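Local coordinates for protein lysyl oxidase (Pichia pastoris, PDB 1W7C) that is a copper- and topaquinone-dependent amine oxidase that probably deaminates primary amines, including lysine side chains, by oxidation, at residues 184-189 / 214-219; 190-195 / 348-353; 199-204 / 459-464; 207-212 / 228-233. One frame throughout, in Å; residues are numbered along the deposited sequence.

Contact 1 (184-189 / 214-219)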
# COMPACT_ATOMS: atom_id res chain seq x y z
N THR A 184 1.15 -27.28 38.22
CA THR A 184 1.26 -28.73 38.45
C THR A 184 2.62 -29.33 38.09
O THR A 184 2.93 -30.45 38.50
CB THR A 184 0.19 -29.48 37.65
OG1 THR A 184 0.44 -29.32 36.26
CG2 THR A 184 -1.20 -28.87 37.86
N GLY A 185 3.43 -28.60 37.32
CA GLY A 185 4.67 -29.12 36.76
C GLY A 185 4.56 -29.94 35.48
O GLY A 185 5.56 -30.29 34.89
N ALA A 186 3.35 -30.28 35.09
CA ALA A 186 3.12 -31.09 33.89
C ALA A 186 3.36 -30.33 32.60
O ALA A 186 3.03 -29.16 32.49
CB ALA A 186 1.69 -31.64 33.90
N THR A 187 3.88 -31.05 31.61
CA THR A 187 4.04 -30.57 30.26
C THR A 187 3.32 -31.52 29.34
O THR A 187 3.66 -32.71 29.27
CB THR A 187 5.52 -30.48 29.90
OG1 THR A 187 6.17 -29.65 30.87
CG2 THR A 187 5.75 -29.88 28.48
N VAL A 188 2.34 -30.99 28.62
CA VAL A 188 1.58 -31.76 27.64
C VAL A 188 1.69 -31.13 26.26
O VAL A 188 2.20 -30.03 26.08
CB VAL A 188 0.11 -31.93 28.08
CG1 VAL A 188 0.04 -32.53 29.46
CG2 VAL A 188 -0.63 -30.59 28.03
N ASP A 189 1.21 -31.86 25.27
CA ASP A 189 1.27 -31.39 23.90
C ASP A 189 0.22 -32.15 23.09
O ASP A 189 -0.07 -33.31 23.37
CB ASP A 189 2.71 -31.62 23.36
CG ASP A 189 3.07 -30.81 22.14
OD1 ASP A 189 2.28 -29.92 21.71
OD2 ASP A 189 4.18 -30.98 21.57
N ASP A 214 1.45 -36.50 27.54
CA ASP A 214 2.21 -35.94 28.64
C ASP A 214 3.68 -36.29 28.40
O ASP A 214 4.05 -37.47 28.27
CB ASP A 214 1.75 -36.54 29.96
CG ASP A 214 2.41 -35.89 31.13
OD1 ASP A 214 3.63 -35.94 31.20
OD2 ASP A 214 1.78 -35.35 32.05
N MET A 215 4.51 -35.26 28.30
CA MET A 215 5.95 -35.40 28.06
C MET A 215 6.74 -34.73 29.19
O MET A 215 7.81 -34.15 28.95
CB MET A 215 6.31 -34.80 26.68
CG MET A 215 5.80 -33.38 26.48
SD MET A 215 6.50 -32.56 25.03
CE MET A 215 8.23 -32.44 25.50
N THR A 216 6.25 -34.87 30.42
CA THR A 216 6.90 -34.25 31.59
C THR A 216 8.20 -34.97 31.93
O THR A 216 8.25 -36.19 31.98
CB THR A 216 5.97 -34.30 32.80
OG1 THR A 216 4.70 -33.71 32.47
CG2 THR A 216 6.53 -33.45 33.97
N GLY A 217 9.25 -34.19 32.15
CA GLY A 217 10.51 -34.69 32.68
C GLY A 217 11.44 -35.22 31.60
O GLY A 217 11.05 -35.40 30.46
N ARG A 218 12.67 -35.53 32.01
CA ARG A 218 13.74 -35.94 31.11
C ARG A 218 13.79 -37.44 30.85
O ARG A 218 14.57 -37.89 30.05
CB ARG A 218 15.09 -35.50 31.71
CG ARG A 218 15.26 -34.00 31.74
CD ARG A 218 16.68 -33.57 32.03
NE ARG A 218 17.15 -33.98 33.36
CZ ARG A 218 18.41 -33.99 33.73
NH1 ARG A 218 19.36 -33.64 32.87
NH2 ARG A 218 18.74 -34.33 34.97
N ASP A 219 12.96 -38.21 31.56
CA ASP A 219 12.89 -39.66 31.40
C ASP A 219 11.70 -40.03 30.51
O ASP A 219 10.54 -40.04 30.96
CB ASP A 219 12.78 -40.31 32.77
CG ASP A 219 12.71 -41.81 32.73
OD1 ASP A 219 12.80 -42.41 31.63
OD2 ASP A 219 12.58 -42.46 33.78

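Contact 2 (190-195 / 348-353)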
# COMPACT_ATOMS: atom_id res chain seq x y z
N TYR A 190 -0.36 -31.46 22.12
CA TYR A 190 -1.31 -32.06 21.21
C TYR A 190 -0.59 -32.36 19.89
O TYR A 190 0.53 -31.91 19.65
CB TYR A 190 -2.49 -31.12 20.97
CG TYR A 190 -3.42 -31.01 22.17
CD1 TYR A 190 -3.18 -30.10 23.18
CD2 TYR A 190 -4.55 -31.81 22.29
CE1 TYR A 190 -4.02 -29.98 24.26
CE2 TYR A 190 -5.43 -31.69 23.38
CZ TYR A 190 -5.16 -30.77 24.35
OH TYR A 190 -6.04 -30.66 25.41
N GLY A 191 -1.24 -33.13 19.05
CA GLY A 191 -0.70 -33.49 17.76
C GLY A 191 -1.74 -33.98 16.78
O GLY A 191 -2.92 -34.16 17.15
N THR A 192 -1.31 -34.12 15.53
CA THR A 192 -2.19 -34.65 14.50
C THR A 192 -1.40 -35.43 13.48
O THR A 192 -0.17 -35.54 13.59
CB THR A 192 -2.99 -33.50 13.83
OG1 THR A 192 -4.07 -34.05 13.07
CG2 THR A 192 -2.13 -32.68 12.85
N CYS A 193 -2.10 -35.95 12.48
CA CYS A 193 -1.47 -36.65 11.37
C CYS A 193 -1.91 -36.04 10.04
O CYS A 193 -3.05 -35.59 9.89
CB CYS A 193 -1.86 -38.14 11.38
SG CYS A 193 -1.41 -39.05 12.87
N ASN A 194 -0.99 -36.03 9.08
CA ASN A 194 -1.25 -35.52 7.75
C ASN A 194 -0.80 -36.55 6.73
O ASN A 194 0.16 -37.30 6.97
CB ASN A 194 -0.48 -34.22 7.50
CG ASN A 194 -0.89 -33.10 8.43
OD1 ASN A 194 -0.75 -33.21 9.65
ND2 ASN A 194 -1.34 -31.99 7.86
N ILE A 195 -1.47 -36.60 5.58
CA ILE A 195 -1.09 -37.55 4.53
C ILE A 195 0.27 -37.13 3.94
O ILE A 195 0.51 -35.95 3.71
CB ILE A 195 -2.17 -37.59 3.42
CG1 ILE A 195 -3.58 -37.90 3.98
CG2 ILE A 195 -1.76 -38.55 2.31
CD1 ILE A 195 -3.74 -39.26 4.53
N ASP A 348 -10.46 -27.46 16.29
CA ASP A 348 -9.69 -28.69 16.52
C ASP A 348 -8.49 -28.45 17.40
O ASP A 348 -8.02 -27.33 17.53
CB ASP A 348 -9.40 -29.41 15.18
CG ASP A 348 -8.18 -28.94 14.46
OD1 ASP A 348 -8.27 -28.90 13.20
OD2 ASP A 348 -7.09 -28.72 15.03
N PRO A 349 -8.04 -29.50 18.10
CA PRO A 349 -6.99 -29.31 19.11
C PRO A 349 -5.57 -29.22 18.56
O PRO A 349 -4.61 -29.10 19.34
CB PRO A 349 -7.14 -30.54 19.99
CG PRO A 349 -7.64 -31.59 19.05
CD PRO A 349 -8.57 -30.87 18.11
N PHE A 350 -5.39 -29.31 17.25
CA PHE A 350 -4.08 -29.01 16.67
C PHE A 350 -3.99 -27.54 16.32
O PHE A 350 -3.12 -26.81 16.85
CB PHE A 350 -3.77 -29.87 15.47
CG PHE A 350 -2.33 -29.76 15.03
CD1 PHE A 350 -1.33 -30.55 15.61
CD2 PHE A 350 -1.95 -28.85 14.06
CE1 PHE A 350 -0.02 -30.45 15.20
CE2 PHE A 350 -0.63 -28.74 13.69
CZ PHE A 350 0.33 -29.55 14.26
N ASN A 351 -4.86 -27.08 15.44
CA ASN A 351 -4.79 -25.68 15.00
C ASN A 351 -5.10 -24.73 16.15
O ASN A 351 -4.47 -23.69 16.27
CB ASN A 351 -5.64 -25.43 13.77
CG ASN A 351 -5.03 -26.00 12.49
OD1 ASN A 351 -3.98 -26.64 12.50
ND2 ASN A 351 -5.67 -25.74 11.38
N GLN A 352 -6.01 -25.09 17.05
CA GLN A 352 -6.34 -24.18 18.15
C GLN A 352 -5.15 -24.00 19.12
O GLN A 352 -5.08 -23.00 19.81
CB GLN A 352 -7.63 -24.61 18.87
CG GLN A 352 -8.00 -23.78 20.09
CD GLN A 352 -8.11 -22.27 19.82
OE1 GLN A 352 -8.54 -21.83 18.75
NE2 GLN A 352 -7.72 -21.48 20.81
N HIS A 353 -4.22 -24.97 19.14
CA HIS A 353 -3.01 -24.93 19.95
C HIS A 353 -1.77 -24.51 19.17
O HIS A 353 -0.66 -24.69 19.65
CB HIS A 353 -2.80 -26.28 20.64
CG HIS A 353 -3.84 -26.57 21.68
ND1 HIS A 353 -4.75 -27.60 21.57
CD2 HIS A 353 -4.15 -25.91 22.83
CE1 HIS A 353 -5.55 -27.58 22.63
NE2 HIS A 353 -5.20 -26.57 23.41

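Contact 3 (199-204 / 459-464)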
# COMPACT_ATOMS: atom_id res chain seq x y z
N ASN A 199 5.33 -33.39 -2.62
CA ASN A 199 5.53 -31.98 -3.01
C ASN A 199 5.37 -30.99 -1.86
O ASN A 199 5.03 -29.84 -2.06
CB ASN A 199 4.60 -31.60 -4.18
CG ASN A 199 3.12 -31.74 -3.83
OD1 ASN A 199 2.73 -32.64 -3.07
ND2 ASN A 199 2.30 -30.84 -4.33
N ASP A 200 5.62 -31.47 -0.66
CA ASP A 200 5.62 -30.61 0.54
C ASP A 200 4.26 -30.00 0.82
O ASP A 200 4.19 -28.95 1.43
CB ASP A 200 6.69 -29.50 0.39
CG ASP A 200 7.06 -28.86 1.72
OD1 ASP A 200 7.30 -29.65 2.66
OD2 ASP A 200 7.13 -27.61 1.92
N ALA A 201 3.18 -30.68 0.41
CA ALA A 201 1.81 -30.18 0.57
C ALA A 201 1.03 -30.85 1.71
O ALA A 201 -0.19 -30.84 1.71
CB ALA A 201 1.05 -30.31 -0.75
N GLU A 202 1.74 -31.43 2.67
CA GLU A 202 1.14 -32.14 3.82
C GLU A 202 0.13 -31.25 4.53
O GLU A 202 -0.88 -31.73 5.04
CB GLU A 202 2.22 -32.59 4.79
CG GLU A 202 3.04 -33.79 4.30
CD GLU A 202 4.07 -33.47 3.21
OE1 GLU A 202 4.53 -32.30 3.07
OE2 GLU A 202 4.46 -34.42 2.52
N ASN A 203 0.38 -29.94 4.55
CA ASN A 203 -0.53 -29.03 5.25
C ASN A 203 -1.91 -28.92 4.61
O ASN A 203 -2.83 -28.45 5.26
CB ASN A 203 0.07 -27.61 5.33
CG ASN A 203 0.89 -27.37 6.59
OD1 ASN A 203 1.29 -26.24 6.86
ND2 ASN A 203 1.17 -28.42 7.35
N LEU A 204 -2.04 -29.35 3.35
CA LEU A 204 -3.33 -29.36 2.67
C LEU A 204 -4.09 -30.66 2.84
O LEU A 204 -5.24 -30.76 2.40
CB LEU A 204 -3.13 -29.07 1.17
CG LEU A 204 -2.47 -27.72 0.81
CD1 LEU A 204 -2.47 -27.49 -0.69
CD2 LEU A 204 -3.13 -26.55 1.52
N ALA A 459 3.61 -15.92 1.31
CA ALA A 459 3.13 -16.85 0.29
C ALA A 459 3.37 -18.25 0.91
O ALA A 459 3.73 -18.41 2.10
CB ALA A 459 3.89 -16.68 -1.09
N GLY A 460 3.17 -19.24 0.10
CA GLY A 460 3.47 -20.60 0.45
C GLY A 460 2.19 -21.35 0.74
O GLY A 460 1.12 -20.93 0.29
N TYR A 461 2.33 -22.51 1.39
CA TYR A 461 1.19 -23.34 1.76
C TYR A 461 0.62 -22.89 3.06
O TYR A 461 1.33 -22.68 4.04
CB TYR A 461 1.62 -24.79 1.89
CG TYR A 461 1.86 -25.54 0.59
CD1 TYR A 461 3.13 -25.85 0.15
CD2 TYR A 461 0.79 -25.92 -0.19
CE1 TYR A 461 3.33 -26.52 -1.05
CE2 TYR A 461 0.97 -26.59 -1.38
CZ TYR A 461 2.23 -26.90 -1.80
OH TYR A 461 2.43 -27.58 -2.98
N ILE A 462 -0.69 -22.82 3.09
CA ILE A 462 -1.37 -22.56 4.36
C ILE A 462 -1.36 -23.79 5.29
O ILE A 462 -1.29 -24.91 4.82
CB ILE A 462 -2.84 -22.12 4.13
CG1 ILE A 462 -3.66 -23.23 3.47
CG2 ILE A 462 -2.89 -20.85 3.37
CD1 ILE A 462 -5.16 -22.95 3.38
N GLN A 463 -1.47 -23.56 6.59
CA GLN A 463 -1.77 -24.61 7.54
C GLN A 463 -3.28 -24.69 7.63
O GLN A 463 -3.91 -23.99 8.39
CB GLN A 463 -1.10 -24.36 8.88
CG GLN A 463 -1.38 -25.47 9.87
CD GLN A 463 -0.65 -25.33 11.18
OE1 GLN A 463 0.52 -25.04 11.20
NE2 GLN A 463 -1.34 -25.57 12.28
N ALA A 464 -3.84 -25.52 6.78
CA ALA A 464 -5.26 -25.76 6.76
C ALA A 464 -5.65 -26.72 7.88
O ALA A 464 -4.81 -27.14 8.71
CB ALA A 464 -5.62 -26.34 5.44
O HOH W 1 3.63 -28.31 -5.40
O HOH W 2 -2.43 -28.27 7.91

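Contact 4 (207-212 / 228-233)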
# COMPACT_ATOMS: atom_id res chain seq x y z
N THR A 207 -5.65 -34.90 8.49
CA THR A 207 -6.59 -36.04 8.58
C THR A 207 -7.75 -35.90 9.55
O THR A 207 -8.69 -36.69 9.50
CB THR A 207 -5.84 -37.31 8.99
OG1 THR A 207 -5.27 -37.14 10.29
CG2 THR A 207 -4.68 -37.59 8.03
N GLY A 208 -7.67 -34.95 10.47
CA GLY A 208 -8.65 -34.85 11.55
C GLY A 208 -8.47 -35.88 12.64
O GLY A 208 -9.34 -36.03 13.50
N PHE A 209 -7.34 -36.60 12.63
CA PHE A 209 -7.01 -37.47 13.76
C PHE A 209 -6.07 -36.73 14.70
O PHE A 209 -5.02 -36.27 14.27
CB PHE A 209 -6.35 -38.75 13.28
CG PHE A 209 -6.10 -39.72 14.39
CD1 PHE A 209 -7.11 -40.52 14.83
CD2 PHE A 209 -4.88 -39.74 15.05
CE1 PHE A 209 -6.90 -41.38 15.87
CE2 PHE A 209 -4.68 -40.61 16.12
CZ PHE A 209 -5.69 -41.42 16.52
N PHE A 210 -6.45 -36.61 15.96
CA PHE A 210 -5.69 -35.84 16.94
C PHE A 210 -5.32 -36.69 18.16
O PHE A 210 -5.93 -37.73 18.43
CB PHE A 210 -6.51 -34.63 17.41
CG PHE A 210 -7.03 -33.78 16.27
CD1 PHE A 210 -8.34 -33.90 15.84
CD2 PHE A 210 -6.17 -32.92 15.57
CE1 PHE A 210 -8.79 -33.16 14.77
CE2 PHE A 210 -6.65 -32.16 14.52
CZ PHE A 210 -7.93 -32.29 14.10
N PHE A 211 -4.36 -36.21 18.92
CA PHE A 211 -3.93 -36.85 20.13
C PHE A 211 -3.30 -35.85 21.08
O PHE A 211 -2.99 -34.72 20.71
CB PHE A 211 -2.97 -38.02 19.83
CG PHE A 211 -1.86 -37.66 18.90
CD1 PHE A 211 -0.67 -37.13 19.37
CD2 PHE A 211 -1.99 -37.89 17.53
CE1 PHE A 211 0.35 -36.77 18.49
CE2 PHE A 211 -0.99 -37.54 16.66
CZ PHE A 211 0.19 -37.00 17.13
N LYS A 212 -3.13 -36.30 22.32
CA LYS A 212 -2.59 -35.49 23.40
C LYS A 212 -1.72 -36.38 24.24
O LYS A 212 -2.11 -37.49 24.59
CB LYS A 212 -3.70 -34.90 24.26
CG LYS A 212 -3.22 -33.92 25.34
CD LYS A 212 -4.32 -33.59 26.33
CE LYS A 212 -3.86 -32.61 27.38
NZ LYS A 212 -4.88 -32.33 28.44
N TYR A 228 -6.74 -39.80 22.53
CA TYR A 228 -6.96 -39.74 21.09
C TYR A 228 -8.26 -39.00 20.86
O TYR A 228 -9.24 -39.25 21.56
CB TYR A 228 -7.02 -41.15 20.48
CG TYR A 228 -5.70 -41.85 20.57
CD1 TYR A 228 -5.49 -42.92 21.45
CD2 TYR A 228 -4.62 -41.39 19.82
CE1 TYR A 228 -4.25 -43.53 21.53
CE2 TYR A 228 -3.39 -41.98 19.90
CZ TYR A 228 -3.20 -43.04 20.75
OH TYR A 228 -1.94 -43.61 20.79
N ILE A 229 -8.29 -38.10 19.89
CA ILE A 229 -9.45 -37.25 19.66
C ILE A 229 -9.81 -37.35 18.19
O ILE A 229 -8.97 -37.13 17.33
CB ILE A 229 -9.16 -35.80 20.06
CG1 ILE A 229 -8.81 -35.70 21.55
CG2 ILE A 229 -10.31 -34.88 19.67
CD1 ILE A 229 -8.08 -34.45 21.93
N TYR A 230 -11.07 -37.69 17.92
CA TYR A 230 -11.55 -37.88 16.56
C TYR A 230 -13.03 -37.58 16.52
O TYR A 230 -13.78 -38.01 17.39
CB TYR A 230 -11.26 -39.31 16.08
CG TYR A 230 -11.77 -39.58 14.68
CD1 TYR A 230 -11.03 -39.20 13.56
CD2 TYR A 230 -12.99 -40.20 14.47
CE1 TYR A 230 -11.49 -39.43 12.29
CE2 TYR A 230 -13.47 -40.45 13.20
CZ TYR A 230 -12.72 -40.06 12.12
OH TYR A 230 -13.18 -40.30 10.86
N ASN A 231 -13.45 -36.79 15.53
CA ASN A 231 -14.84 -36.35 15.41
C ASN A 231 -15.35 -35.76 16.73
O ASN A 231 -16.45 -36.05 17.17
CB ASN A 231 -15.73 -37.51 14.92
CG ASN A 231 -17.14 -37.07 14.58
OD1 ASN A 231 -17.38 -35.92 14.17
ND2 ASN A 231 -18.10 -38.00 14.73
N ASN A 232 -14.50 -34.96 17.36
CA ASN A 232 -14.79 -34.24 18.61
C ASN A 232 -15.11 -35.12 19.82
O ASN A 232 -15.67 -34.64 20.79
CB ASN A 232 -15.92 -33.22 18.38
CG ASN A 232 -15.47 -32.06 17.52
OD1 ASN A 232 -14.53 -31.34 17.91
ND2 ASN A 232 -16.10 -31.88 16.35
N LYS A 233 -14.69 -36.38 19.75
CA LYS A 233 -14.83 -37.33 20.84
C LYS A 233 -13.45 -37.67 21.39
O LYS A 233 -12.50 -37.74 20.67
CB LYS A 233 -15.55 -38.59 20.35
CG LYS A 233 -16.97 -38.29 19.86
CD LYS A 233 -17.80 -39.55 19.68
CE LYS A 233 -19.13 -39.27 18.98
NZ LYS A 233 -20.06 -38.51 19.85
O HOH W 3 -11.95 -35.62 13.20

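Contact 1 (184-189 / 214-219)
An antiparallel, non-hydrogen-bonded pair, V188 with D214, marks where two neighbouring strands of a five-stranded antiparallel sheet part, and the chain at 214-219 leaves the sheet through an Asx turn. D214 OD1 accepts two bonds from T216, one from its N at 2.9 Å and one from its OG1 at 2.8 Å. Both reach the carboxylate oxygen from the same face of its plane, about 30° out of it. Aspartate suits the place because one short side chain can gather both donors. The same hydroxyl, a donor to D214, also accepts the backbone N-H of T187, with T187 N 2.9 Å from T216 OG1 in a nearly straight bond (172°). Turned anti to its own carbonyl carbon (chi1 -54°), this hydroxyl does for T187 what a strand carbonyl would normally do. In the return direction, M215 N donates to T187 O at 2.9 Å. The T187 hydroxyl is held by E130 and H180, so threonine serves here with both branches: its methyl CG2 lies across the M215 side chain, 4.0 Å from CG. G185, at positive phi, lets the chain bend before the strand, and its carbonyl O rests 3.4 Å from T216 CG2.

Contact 2 (190-195 / 348-353)
D348 OD2 is gripped by two backbone N-H groups, those of F350 and N351, and so fixes the loop whose F350 and H353 rings meet the strand 190-195. F350 N reaches D348 OD2 on the anti side at 2.9 Å and N351 N meets it on the syn side at 2.8 Å; the first bond closes an Asx turn, the two together an Asx motif, and the chain is led into a short helical bend. At the end of this bend H353 ND1 donates to P349 O at 2.7 Å, with that oxygen practically in the plane of the imidazole; the bond restrains the ring's rotation and presents its flat face to Y190. The two rings form an offset stack, nearly parallel (planes 8° apart), with centroids 4.2 Å apart. H353 CE1 lies over the Y190 ring near its rim, while P349 CB packs on Y190 CD2 at 3.7 Å. Histidine suits the place because its flat ring stacks while ND1 and NE2 each bond a partner, P349 O and Y527 OH of the second subunit. Further along, G191 CA lies at the edge of the F350 ring, in its plane, and T192 CG2 sits over a face of that ring, 3.7 Å from its centroid, in a CH-pi contact. With its OG1 anti to the backbone N (chi1 -166°), T192 turns the methyl to the ring and its hydroxyl to F209 O. The contact thus joins the second strand of the five-stranded sheet, bordered by strands 170-180 and 209-214, to the loop between strands 329-344 and 355-357 of the enzyme domain.

Contact 3 (199-204 / 459-464)
Y461 lays one ring face against the loop 199-204, with A201 CA over that face and L204 CD1 at the edge. A201 CA stands 4.1 Å from the ring centroid, 13° off the normal, a CH-pi contact, and A201 CB touches Y461 CZ at 3.8 Å; a small residue lets the backbone approach this closely. The L204 side chain runs roughly perpendicular to that of Y461, and its CD1 meets Y461 CE2 at 3.6 Å. The other branch, CD2, packs on I462 CG1 at 3.9 Å, so one forked leucine fills the corner between two successive residues. I462 places CG1 between its backbone N and carbonyl carbon (chi1 63°), which turns this branch to the leucine. At the phenol end the N199 amide plane makes an angle of 82° with the ring plane, and water 1 bridges the two groups, accepting from N199 ND2 and donating to Y461 OH at 2.8 Å. Y461 OH also bonds T264 O. Farther along, water 2 joins N203 O and A464 O. H413 of the second subunit meets Y461 edge to face, and I462 lies beside the copper ligand H654. The contact thus sets the loop, with its short 3-10 segment 202-204, between strands 187-195 and 206-207 against the loop that links strands 452-458 and 465-466 of the enzyme domain.

Contact 4 (207-212 / 228-233)
F209 holds CG anti to its backbone N (chi1 -175°), whereas Y228 turns CG anti to its carbonyl carbon (chi1 -66°), and the two rings thereby meet on one face of a beta hairpin, strands 209-214 and 224-230. F209 CZ reaches Y228 CD2 at 3.5 Å, the planes inclined at 34°. F211 joins them on this face, its CB 3.8 Å from Y228 CD2, although its CG turns between N and carbonyl carbon and takes the ring toward L146 and L150 of helix 136-150. Large aromatic side chains suit this face because helices 136-150 and 153-163 cover it, M155 touching both F209 and Y228. On the reverse face F210 and I229 pack CB to CB at 3.9 Å. The same two residues form a hydrogen-bonded antiparallel pair: F210 N donates to I229 O at 2.9 Å, and I229 N to F210 O at 2.8 Å. The second donor approaches from above the carbonyl plane. F210 continues on to P349 and D348, while I229 packs on W521 of the second subunit. Beyond the pair, Y230 to K233 make a type I' turn with N231 and N232 at its centre, both at positive phi, which asparagine tolerates better than most non-glycine residues. G208, at positive phi, turns the chain at the corner; water 3 donates to G208 O at 2.7 Å and accepts from N231 N at 3.0 Å.

Contacts 1, 2 and 4 share the five-stranded antiparallel sheet: contacts 1 and 2 follow each other on strand 187-195, and contact 4 pairs the next two strands. T192 OG1 to F209 O (2.7 Å) joins contacts 2 and 4, whose centres are 8 Å apart, while V188 CG2 meets K212 CE at 3.9 Å between contacts 1 and 4. Contact 3, centred 14 Å from contact 2, is tied to it by a probable hydrogen bond from Q463 NE2 to N351 OD1 (2.9 Å). Copper lies about 5 Å from the I462 side chain in contact 3 and about 14 Å from that of F350 in contact 2. Contacts 2, 3 and 4 also touch the second subunit.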